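Local structure of acylphosphatase (Coxiella burnetii, 3TRG) at residues 25-30 with 68-73; 62-67 with 82-87; 54-59 with 93-98. The protein catalyses the hydrolysis of acyl phosphates, with water, to a carboxylate and inorganic phosphate. One frame throughout, in Å; residues are numbered along the deposited sequence. Where two conformers were deposited one is given.

Contact 1: residues 25-30 with 68-73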
loop_
_atom_site.group_PDB
_atom_site.type_symbol
_atom_site.label_atom_id
_atom_site.label_comp_id
_atom_site.label_asym_id
_atom_site.label_seq_id
_atom_site.Cartn_x
_atom_site.Cartn_y
_atom_site.Cartn_z
ATOM N N VAL A 25 -1.582 15.930 -0.322
ATOM C CA VAL A 25 -0.258 15.635 -0.867
ATOM C C VAL A 25 -0.327 14.494 -1.884
ATOM O O VAL A 25 0.668 13.821 -2.154
ATOM C CB VAL A 25 0.770 15.299 0.245
ATOM C CG1 VAL A 25 0.985 16.510 1.154
ATOM C CG2 VAL A 25 0.325 14.081 1.058
ATOM N N PHE A 26 -1.509 14.289 -2.453
ATOM C CA PHE A 26 -1.688 13.262 -3.470
ATOM C C PHE A 26 -1.207 11.902 -2.965
ATOM O O PHE A 26 -0.582 11.138 -3.701
ATOM C CB PHE A 26 -0.944 13.648 -4.754
ATOM C CG PHE A 26 -1.469 14.896 -5.413
ATOM C CD1 PHE A 26 -2.729 14.915 -5.985
ATOM C CD2 PHE A 26 -0.695 16.044 -5.475
ATOM C CE1 PHE A 26 -3.213 16.065 -6.601
ATOM C CE2 PHE A 26 -1.171 17.190 -6.086
ATOM C CZ PHE A 26 -2.429 17.202 -6.650
ATOM N N PHE A 27 -1.507 11.592 -1.709
ATOM C CA PHE A 27 -1.026 10.339 -1.130
ATOM C C PHE A 27 -1.574 9.093 -1.839
ATOM O O PHE A 27 -0.812 8.168 -2.142
ATOM C CB PHE A 27 -1.294 10.278 0.378
ATOM C CG PHE A 27 -0.267 9.485 1.132
ATOM C CD1 PHE A 27 -0.197 8.112 0.982
ATOM C CD2 PHE A 27 0.640 10.113 1.973
ATOM C CE1 PHE A 27 0.759 7.370 1.661
ATOM C CE2 PHE A 27 1.599 9.379 2.655
ATOM C CZ PHE A 27 1.657 8.009 2.501
ATOM N N ARG A 28 -2.877 9.080 -2.127
ATOM C CA ARG A 28 -3.502 7.962 -2.839
ATOM C C ARG A 28 -2.795 7.674 -4.153
ATOM O O ARG A 28 -2.406 6.542 -4.430
ATOM C CB ARG A 28 -4.975 8.260 -3.140
ATOM C CG ARG A 28 -5.923 8.160 -1.963
ATOM C CD ARG A 28 -7.350 8.435 -2.425
ATOM N NE ARG A 28 -7.335 9.430 -3.488
ATOM C CZ ARG A 28 -8.084 9.382 -4.583
ATOM N NH1 ARG A 28 -8.953 8.397 -4.763
ATOM N NH2 ARG A 28 -7.966 10.333 -5.497
ATOM N N GLU A 29 -2.649 8.704 -4.978
ATOM C CA GLU A 29 -2.031 8.531 -6.285
ATOM C C GLU A 29 -0.592 8.035 -6.169
ATOM O O GLU A 29 -0.154 7.210 -6.967
ATOM C CB GLU A 29 -2.104 9.823 -7.104
ATOM C CG GLU A 29 -3.531 10.239 -7.466
ATOM C CD GLU A 29 -4.205 11.067 -6.387
ATOM O OE1 GLU A 29 -3.618 11.259 -5.301
ATOM O OE2 GLU A 29 -5.334 11.543 -6.632
ATOM N N SER A 30 0.131 8.519 -5.164
ATOM C CA SER A 30 1.540 8.156 -5.001
ATOM C C SER A 30 1.694 6.691 -4.603
ATOM O O SER A 30 2.637 6.017 -5.025
ATOM C CB SER A 30 2.239 9.074 -3.986
ATOM O OG SER A 30 1.958 8.708 -2.646
ATOM N N GLU A 68 8.340 -0.011 3.664
ATOM C CA GLU A 68 9.412 0.879 4.095
ATOM C C GLU A 68 9.215 2.263 3.488
ATOM O O GLU A 68 9.404 3.280 4.157
ATOM C CB GLU A 68 10.794 0.328 3.741
ATOM C CG GLU A 68 11.914 1.290 4.124
ATOM C CD GLU A 68 13.292 0.660 4.087
ATOM O OE1 GLU A 68 13.387 -0.586 4.080
ATOM O OE2 GLU A 68 14.286 1.419 4.074
ATOM N N TRP A 69 8.815 2.292 2.220
ATOM C CA TRP A 69 8.594 3.546 1.520
ATOM C C TRP A 69 7.447 4.359 2.129
ATOM O O TRP A 69 7.450 5.592 2.076
ATOM C CB TRP A 69 8.327 3.290 0.033
ATOM C CG TRP A 69 7.966 4.541 -0.700
ATOM C CD1 TRP A 69 8.830 5.465 -1.217
ATOM C CD2 TRP A 69 6.646 5.024 -0.974
ATOM N NE1 TRP A 69 8.125 6.491 -1.804
ATOM C CE2 TRP A 69 6.783 6.241 -1.669
ATOM C CE3 TRP A 69 5.360 4.541 -0.706
ATOM C CZ2 TRP A 69 5.685 6.984 -2.096
ATOM C CZ3 TRP A 69 4.269 5.282 -1.129
ATOM C CH2 TRP A 69 4.440 6.490 -1.816
ATOM N N LEU A 70 6.467 3.672 2.707
ATOM C CA LEU A 70 5.314 4.363 3.278
ATOM C C LEU A 70 5.692 5.279 4.436
ATOM O O LEU A 70 4.937 6.182 4.784
ATOM C CB LEU A 70 4.232 3.365 3.711
ATOM C CG LEU A 70 3.458 2.706 2.565
ATOM C CD1 LEU A 70 2.598 1.577 3.102
ATOM C CD2 LEU A 70 2.605 3.721 1.803
ATOM N N TRP A 71 6.859 5.053 5.033
ATOM C CA TRP A 71 7.327 5.939 6.100
ATOM C C TRP A 71 7.781 7.276 5.533
ATOM O O TRP A 71 7.855 8.267 6.253
ATOM C CB TRP A 71 8.463 5.301 6.901
ATOM C CG TRP A 71 8.013 4.227 7.832
ATOM C CD1 TRP A 71 7.973 2.889 7.579
ATOM C CD2 TRP A 71 7.546 4.394 9.179
ATOM N NE1 TRP A 71 7.509 2.212 8.680
ATOM C CE2 TRP A 71 7.242 3.114 9.677
ATOM C CE3 TRP A 71 7.360 5.504 10.010
ATOM C CZ2 TRP A 71 6.755 2.910 10.969
ATOM C CZ3 TRP A 71 6.879 5.298 11.295
ATOM C CH2 TRP A 71 6.581 4.012 11.760
ATOM N N GLU A 72 8.096 7.292 4.241
ATOM C CA GLU A 72 8.508 8.515 3.563
ATOM C C GLU A 72 7.325 9.165 2.854
ATOM O O GLU A 72 7.000 10.326 3.101
ATOM C CB GLU A 72 9.629 8.231 2.561
ATOM C CG GLU A 72 10.079 9.463 1.785
ATOM C CD GLU A 72 11.190 9.163 0.795
ATOM O OE1 GLU A 72 11.617 7.992 0.709
ATOM O OE2 GLU A 72 11.637 10.100 0.100
ATOM N N GLY A 73 6.680 8.409 1.974
ATOM C CA GLY A 73 5.547 8.922 1.230
ATOM C C GLY A 73 5.999 9.902 0.168
ATOM O O GLY A 73 7.200 10.067 -0.061
#

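Contact 2: residues 62-67 with 82-87. With EDO (1,2-ethanediol), chain C.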
loop_
_atom_site.group_PDB
_atom_site.type_symbol
_atom_site.label_atom_id
_atom_site.label_comp_id
_atom_site.label_asym_id
_atom_site.label_seq_id
_atom_site.Cartn_x
_atom_site.Cartn_y
_atom_site.Cartn_z
ATOM N N SER A 62 8.560 -7.005 -2.874
ATOM C CA SER A 62 7.880 -5.771 -3.275
ATOM C C SER A 62 7.031 -5.211 -2.139
ATOM O O SER A 62 7.047 -4.011 -1.870
ATOM C CB SER A 62 7.013 -5.999 -4.514
ATOM O OG SER A 62 7.823 -6.185 -5.661
ATOM N N ILE A 63 6.274 -6.082 -1.483
ATOM C CA ILE A 63 5.472 -5.672 -0.333
ATOM C C ILE A 63 6.344 -4.970 0.713
ATOM O O ILE A 63 6.002 -3.891 1.211
ATOM C CB ILE A 63 4.736 -6.884 0.285
ATOM C CG1 ILE A 63 3.627 -7.361 -0.659
ATOM C CG2 ILE A 63 4.174 -6.544 1.660
ATOM C CD1 ILE A 63 2.900 -8.588 -0.176
HETATM N N MSE A 64 7.489 -5.566 1.022
HETATM C CA MSE A 64 8.351 -5.013 2.063
HETATM C C MSE A 64 9.076 -3.735 1.654
HETATM O O MSE A 64 9.385 -2.900 2.496
HETATM C CB MSE A 64 9.322 -6.075 2.584
HETATM C CG MSE A 64 8.611 -7.225 3.279
HETATM SE SE MSE A 64 7.568 -6.601 4.826
HETATM C CE MSE A 64 9.065 -6.091 5.956
ATOM N N ILE A 65 9.337 -3.581 0.363
ATOM C CA ILE A 65 9.847 -2.317 -0.139
ATOM C C ILE A 65 8.767 -1.240 0.012
ATOM O O ILE A 65 9.050 -0.121 0.441
ATOM C CB ILE A 65 10.290 -2.443 -1.597
ATOM C CG1 ILE A 65 11.527 -3.343 -1.684
ATOM C CG2 ILE A 65 10.583 -1.066 -2.194
ATOM C CD1 ILE A 65 11.921 -3.680 -3.092
ATOM N N LEU A 66 7.525 -1.588 -0.314
ATOM C CA LEU A 66 6.416 -0.649 -0.146
ATOM C C LEU A 66 6.244 -0.192 1.300
ATOM O O LEU A 66 6.121 1.007 1.561
ATOM C CB LEU A 66 5.104 -1.259 -0.641
ATOM C CG LEU A 66 3.884 -0.344 -0.515
ATOM C CD1 LEU A 66 4.005 0.825 -1.478
ATOM C CD2 LEU A 66 2.617 -1.138 -0.790
ATOM N N THR A 67 6.228 -1.140 2.237
ATOM C CA THR A 67 6.022 -0.791 3.643
ATOM C C THR A 67 7.120 0.131 4.173
ATOM O O THR A 67 6.861 0.963 5.038
ATOM C CB THR A 67 5.874 -2.025 4.573
ATOM O OG1 THR A 67 7.059 -2.829 4.525
ATOM C CG2 THR A 67 4.667 -2.866 4.179
ATOM N N VAL A 82 3.293 3.761 10.374
ATOM C CA VAL A 82 2.829 2.807 9.381
ATOM C C VAL A 82 2.514 1.517 10.122
ATOM O O VAL A 82 3.384 0.934 10.776
ATOM C CB VAL A 82 3.894 2.530 8.310
ATOM C CG1 VAL A 82 3.391 1.488 7.317
ATOM C CG2 VAL A 82 4.278 3.819 7.600
ATOM N N ASN A 83 1.263 1.088 10.036
ATOM C CA ASN A 83 0.810 -0.088 10.759
ATOM C C ASN A 83 0.297 -1.087 9.742
ATOM O O ASN A 83 -0.683 -0.820 9.058
ATOM C CB ASN A 83 -0.301 0.310 11.730
ATOM C CG ASN A 83 -0.797 -0.849 12.557
ATOM O OD1 ASN A 83 -0.102 -1.846 12.733
ATOM N ND2 ASN A 83 -2.013 -0.722 13.075
ATOM N N TRP A 84 0.966 -2.225 9.622
ATOM C CA TRP A 84 0.554 -3.210 8.631
ATOM C C TRP A 84 0.415 -4.608 9.209
ATOM O O TRP A 84 1.027 -4.946 10.222
ATOM C CB TRP A 84 1.496 -3.213 7.417
ATOM C CG TRP A 84 2.904 -3.710 7.666
ATOM C CD1 TRP A 84 3.993 -2.961 8.009
ATOM C CD2 TRP A 84 3.372 -5.058 7.536
ATOM N NE1 TRP A 84 5.108 -3.766 8.124
ATOM C CE2 TRP A 84 4.751 -5.057 7.837
ATOM C CE3 TRP A 84 2.754 -6.270 7.207
ATOM C CZ2 TRP A 84 5.524 -6.218 7.814
ATOM C CZ3 TRP A 84 3.520 -7.422 7.186
ATOM C CH2 TRP A 84 4.892 -7.389 7.489
ATOM N N GLU A 85 -0.424 -5.415 8.575
ATOM C CA GLU A 85 -0.445 -6.830 8.892
ATOM C C GLU A 85 -0.729 -7.632 7.638
ATOM O O GLU A 85 -1.397 -7.157 6.718
ATOM C CB GLU A 85 -1.476 -7.146 9.980
ATOM C CG GLU A 85 -2.919 -7.158 9.511
ATOM C CD GLU A 85 -3.902 -7.261 10.660
ATOM O OE1 GLU A 85 -4.250 -8.392 11.057
ATOM O OE2 GLU A 85 -4.318 -6.202 11.171
ATOM N N GLU A 86 -0.200 -8.844 7.593
ATOM C CA GLU A 86 -0.523 -9.752 6.513
ATOM C C GLU A 86 -1.969 -10.208 6.691
ATOM O O GLU A 86 -2.443 -10.372 7.822
ATOM C CB GLU A 86 0.423 -10.950 6.544
ATOM C CG GLU A 86 0.276 -11.870 5.363
ATOM C CD GLU A 86 1.252 -13.025 5.413
ATOM O OE1 GLU A 86 1.888 -13.231 6.473
ATOM O OE2 GLU A 86 1.379 -13.733 4.392
ATOM N N ILE A 87 -2.672 -10.399 5.578
ATOM C CA ILE A 87 -4.080 -10.773 5.621
ATOM C C ILE A 87 -4.390 -11.997 4.756
ATOM O O ILE A 87 -3.561 -12.446 3.955
ATOM C CB ILE A 87 -4.996 -9.597 5.181
ATOM C CG1 ILE A 87 -4.654 -9.142 3.757
ATOM C CG2 ILE A 87 -4.894 -8.422 6.168
ATOM C CD1 ILE A 87 -5.625 -8.095 3.204
HETATM C C1 EDO C . -3.186 -3.314 10.043
HETATM O O1 EDO C . -4.355 -3.961 9.522
HETATM C C2 EDO C . -3.276 -1.820 9.764
HETATM O O2 EDO C . -4.357 -1.247 10.502
#

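Contact 3: residues 54-59 with 93-98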
loop_
_atom_site.group_PDB
_atom_site.type_symbol
_atom_site.label_atom_id
_atom_site.label_comp_id
_atom_site.label_asym_id
_atom_site.label_seq_id
_atom_site.Cartn_x
_atom_site.Cartn_y
_atom_site.Cartn_z
ATOM N N LEU A 54 -4.721 1.060 2.866
ATOM C CA LEU A 54 -4.482 0.329 1.624
ATOM C C LEU A 54 -4.414 -1.175 1.832
ATOM O O LEU A 54 -4.159 -1.655 2.935
ATOM C CB LEU A 54 -3.194 0.806 0.933
ATOM C CG LEU A 54 -1.900 0.599 1.727
ATOM C CD1 LEU A 54 -0.842 -0.025 0.834
ATOM C CD2 LEU A 54 -1.412 1.920 2.292
ATOM N N VAL A 55 -4.679 -1.905 0.753
ATOM C CA VAL A 55 -4.362 -3.320 0.661
ATOM C C VAL A 55 -3.400 -3.483 -0.510
ATOM O O VAL A 55 -3.606 -2.907 -1.585
ATOM C CB VAL A 55 -5.624 -4.167 0.417
ATOM C CG1 VAL A 55 -5.248 -5.582 -0.021
ATOM C CG2 VAL A 55 -6.492 -4.204 1.681
ATOM N N ALA A 56 -2.329 -4.238 -0.294
ATOM C CA ALA A 56 -1.346 -4.473 -1.342
ATOM C C ALA A 56 -1.057 -5.963 -1.431
ATOM O O ALA A 56 -0.824 -6.613 -0.410
ATOM C CB ALA A 56 -0.074 -3.699 -1.063
ATOM N N CYS A 57 -1.082 -6.495 -2.652
ATOM C CA CYS A 57 -0.860 -7.914 -2.894
ATOM C C CYS A 57 0.209 -8.091 -3.958
ATOM O O CYS A 57 0.247 -7.350 -4.945
ATOM C CB CYS A 57 -2.143 -8.584 -3.393
ATOM S SG CYS A 57 -3.556 -8.487 -2.278
ATOM N N GLY A 58 1.063 -9.087 -3.758
ATOM C CA GLY A 58 2.071 -9.435 -4.738
ATOM C C GLY A 58 3.246 -10.109 -4.061
ATOM O O GLY A 58 3.111 -10.666 -2.971
ATOM N N GLU A 59 4.404 -10.058 -4.704
ATOM C CA GLU A 59 5.592 -10.696 -4.152
ATOM C C GLU A 59 6.045 -10.006 -2.868
ATOM O O GLU A 59 5.886 -8.796 -2.715
ATOM C CB GLU A 59 6.694 -10.747 -5.209
ATOM C CG GLU A 59 6.295 -11.654 -6.364
ATOM C CD GLU A 59 7.416 -11.927 -7.340
ATOM O OE1 GLU A 59 8.402 -11.163 -7.352
ATOM O OE2 GLU A 59 7.306 -12.918 -8.092
ATOM N N SER A 93 -6.615 -7.532 -9.972
ATOM C CA SER A 93 -5.912 -7.535 -11.249
ATOM C C SER A 93 -5.054 -6.285 -11.426
ATOM O O SER A 93 -4.148 -6.256 -12.255
ATOM C CB SER A 93 -6.900 -7.663 -12.412
ATOM O OG SER A 93 -7.888 -6.647 -12.364
ATOM N N ASP A 94 -5.340 -5.257 -10.634
ATOM C CA ASP A 94 -4.618 -4.001 -10.741
ATOM C C ASP A 94 -4.580 -3.301 -9.400
ATOM O O ASP A 94 -5.052 -3.839 -8.396
ATOM C CB ASP A 94 -5.271 -3.086 -11.776
ATOM C CG ASP A 94 -6.745 -2.845 -11.502
ATOM O OD1 ASP A 94 -7.203 -3.107 -10.369
ATOM O OD2 ASP A 94 -7.452 -2.390 -12.430
ATOM N N PHE A 95 -4.013 -2.101 -9.385
ATOM C CA PHE A 95 -3.994 -1.294 -8.173
ATOM C C PHE A 95 -4.771 -0.011 -8.427
ATOM O O PHE A 95 -4.452 0.741 -9.346
ATOM C CB PHE A 95 -2.562 -0.987 -7.725
ATOM C CG PHE A 95 -2.457 -0.666 -6.259
ATOM C CD1 PHE A 95 -2.915 0.548 -5.774
ATOM C CD2 PHE A 95 -1.951 -1.592 -5.368
ATOM C CE1 PHE A 95 -2.847 0.842 -4.418
ATOM C CE2 PHE A 95 -1.879 -1.311 -4.015
ATOM C CZ PHE A 95 -2.327 -0.094 -3.539
ATOM N N ARG A 96 -5.804 0.224 -7.626
ATOM C CA ARG A 96 -6.703 1.342 -7.876
ATOM C C ARG A 96 -6.801 2.289 -6.700
ATOM O O ARG A 96 -6.690 1.875 -5.546
ATOM C CB ARG A 96 -8.104 0.825 -8.186
ATOM C CG ARG A 96 -8.210 0.001 -9.450
ATOM C CD ARG A 96 -9.667 -0.273 -9.762
ATOM N NE ARG A 96 -9.834 -1.164 -10.904
ATOM C CZ ARG A 96 -11.014 -1.507 -11.409
ATOM N NH1 ARG A 96 -12.130 -1.025 -10.872
ATOM N NH2 ARG A 96 -11.080 -2.327 -12.451
ATOM N N VAL A 97 -7.032 3.565 -6.984
ATOM C CA VAL A 97 -7.459 4.471 -5.928
ATOM C C VAL A 97 -8.948 4.269 -5.652
ATOM O O VAL A 97 -9.725 3.947 -6.557
ATOM C CB VAL A 97 -7.169 5.949 -6.254
ATOM C CG1 VAL A 97 -5.684 6.142 -6.513
ATOM C CG2 VAL A 97 -7.995 6.416 -7.443
ATOM N N ARG A 98 -9.328 4.423 -4.389
ATOM C CA ARG A 98 -10.726 4.359 -3.989
ATOM C C ARG A 98 -11.111 5.612 -3.226
ATOM O O ARG A 98 -12.229 5.708 -2.726
ATOM C CB ARG A 98 -10.997 3.130 -3.124
ATOM C CG ARG A 98 -10.956 1.833 -3.883
ATOM C CD ARG A 98 -11.288 0.661 -2.974
ATOM N NE ARG A 98 -11.282 -0.583 -3.732
ATOM C CZ ARG A 98 -11.537 -1.776 -3.211
ATOM N NH1 ARG A 98 -11.823 -1.896 -1.922
ATOM N NH2 ARG A 98 -11.509 -2.853 -3.987
ATOM O OXT ARG A 98 -10.317 6.541 -3.092
#

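Contact 1: residues 25-30 with 68-73
The W69 indole meets S30 OG at its edge, close to the ring plane and 3.4 Å from W69 CH2, while one of its faces carries G73 CA, 3.8 Å above the plane and offset toward the rim. The F27 ring is met at its edge by L70 CD2, 4.1 Å from F27 CE1, and G73 CA approaches it obliquely, 4.2 Å from F27 CZ. G73 CA thus packs against both rings, obliquely on F27 and over a face of W69 in its own segment. The side chains of F27 and L70 cross at about a right angle, with the CD2 methyl at the ring edge.

The proton of the S30 hydroxyl is committed within its own segment: S30 OG donates to F27 O at 2.9 Å, with the donor tilted 24° from the carbonyl plane. The torsion of S30 (chi1 79°) sets OG between the backbone N and the carbonyl carbon, from where it can reach back one helical turn. On the other segment, W69 O accepts from both E72 N and G73 N, which holds the turn leading to G73.

The contact joins the start of helix 27-37 to the end region of helix 60-69. R28, a predicted active-site residue, follows F27 directly, and the F27 ring reaches to about 4 Å from the side chain of N46, also predicted. The chemistry is therefore apolar packing plus one oxygen facing an aromatic C-H rim, a weakly attractive arrangement at most, beside the predicted active-site residues R28 and N46.

Contact 2: residues 62-67 with 82-87
T67 OG1 donates to M64 O at 3.1 Å, approaching from above the carbonyl plane, and this bond within the helix joins the two residues that pack on W84. The setting is a split beta-alpha-beta unit of the ferredoxin-like acylphosphatase fold: helix 60-69 leads into strand 78-87, which is parallel to strand 52-57 with strand 11-19 between them. The axes of segments 62-67 and 82-87 run 163° apart in direction, nearly antiparallel, and approach to 11.0 Å, a gap bridged by side chains.

W84 does most of the bridging. Its CG lies between the backbone N and the carbonyl carbon (chi1 68°), which lifts the indole from the strand toward the helix. T67 CG2 sits over one face of the indole, 3.9 Å from the centroid of the five-membered ring and 10° off its normal, the geometry of a CH-pi contact. Because T67 OG1 is turned back to M64 O, the methyl branch is the one presented over the pyrrole part of the ring.

M64, modelled as selenomethionine, meets the six-membered ring obliquely. Its chain bends at the second and third torsions and brings SE to 4.4 Å from that ring's centroid, a Met-aromatic contact made with selenium. At the first residue of segment 82-87, V82 CG1 lies 4.2 Å from T67 O, and I14 of strand 11-19 also packs on T67. An ethanediol, probably from the crystallisation liquor, gives O1 to E85 OE2 at 2.8 Å and is also bonded to H15 and T17. The closest approach between the segments is on the exposed side, where M64 and W84 both lie: M64 SE is 3.6 Å from W84 CZ2, with the terminal CE 4.0 Å from the same CZ2.

Contact 3: residues 54-59 with 93-98
F95 reaches across to V55 and A56 with the far end of its ring. CB leaves strand 95-97 without touching segment 54-59, and CG is placed anti to the backbone N (chi1 -157°), which carries the ring across the gap to strand 52-57. From CG the ring runs on to CE2, where the contact concentrates. CE2 stands 3.4 Å from V55 O, which approaches the ring obliquely. The same CE2 is 4.2 Å from A56 CA, which lies at the ring edge near its plane, and 4.2 Å from A56 CB. CZ, at the tip, is 3.7 Å from V55 O, so two neighbouring ring carbons share one carbonyl oxygen.

The two strands are not neighbours in the sheet. Strand 41-46 runs between them, and the nearest CA pair, A56 and F95, is 8.0 Å apart. F95 therefore bridges over an intervening strand, packing on V44 of that strand and on V31 and A35 of helix 27-37. This puts it in the core between the sheet and the helix layer of the ferredoxin-like fold.

Within segment 93-98, R96 NE donates to D94 OD2 at 3.1 Å with an N-H...O angle of 173°. D94 OD2 is met on its syn side and lies practically in the guanidinium plane, so this salt bridge links the residues that precede and follow F95 in the chain. A further bond from R96 NE to D94 OD1 is weak. Beyond them, the R98 carboxylate pairs with R28, a predicted active-site residue.

Across the contact itself the chemistry is that of aromatic C-H groups against a carbonyl and an alanine: it implies close packing of a buried ring, with at most a faint electrostatic attraction at V55 O.

From the N terminus, the chain first meets contact 1 at 25-30, next contact 3 at 54-59, and then contact 2 at 62-67. Contact 1 closes first, when 68-73 returns to 25-30; contact 2 closes at 82-87, and contact 3 last, at the C-terminal 93-98. Contact 1 thus crosses both others, while contact 2 falls wholly within the span of contact 3. Contact 1 ties the two helices, contact 2 sets helix 60-69 on edge strand 78-87, and contact 3 reaches from strand 52-57 to the other edge. L66 packing on L54 and A56 joins contacts 2 and 3, and L70 CD1 packing on L54 CD2 joins contacts 1 and 3.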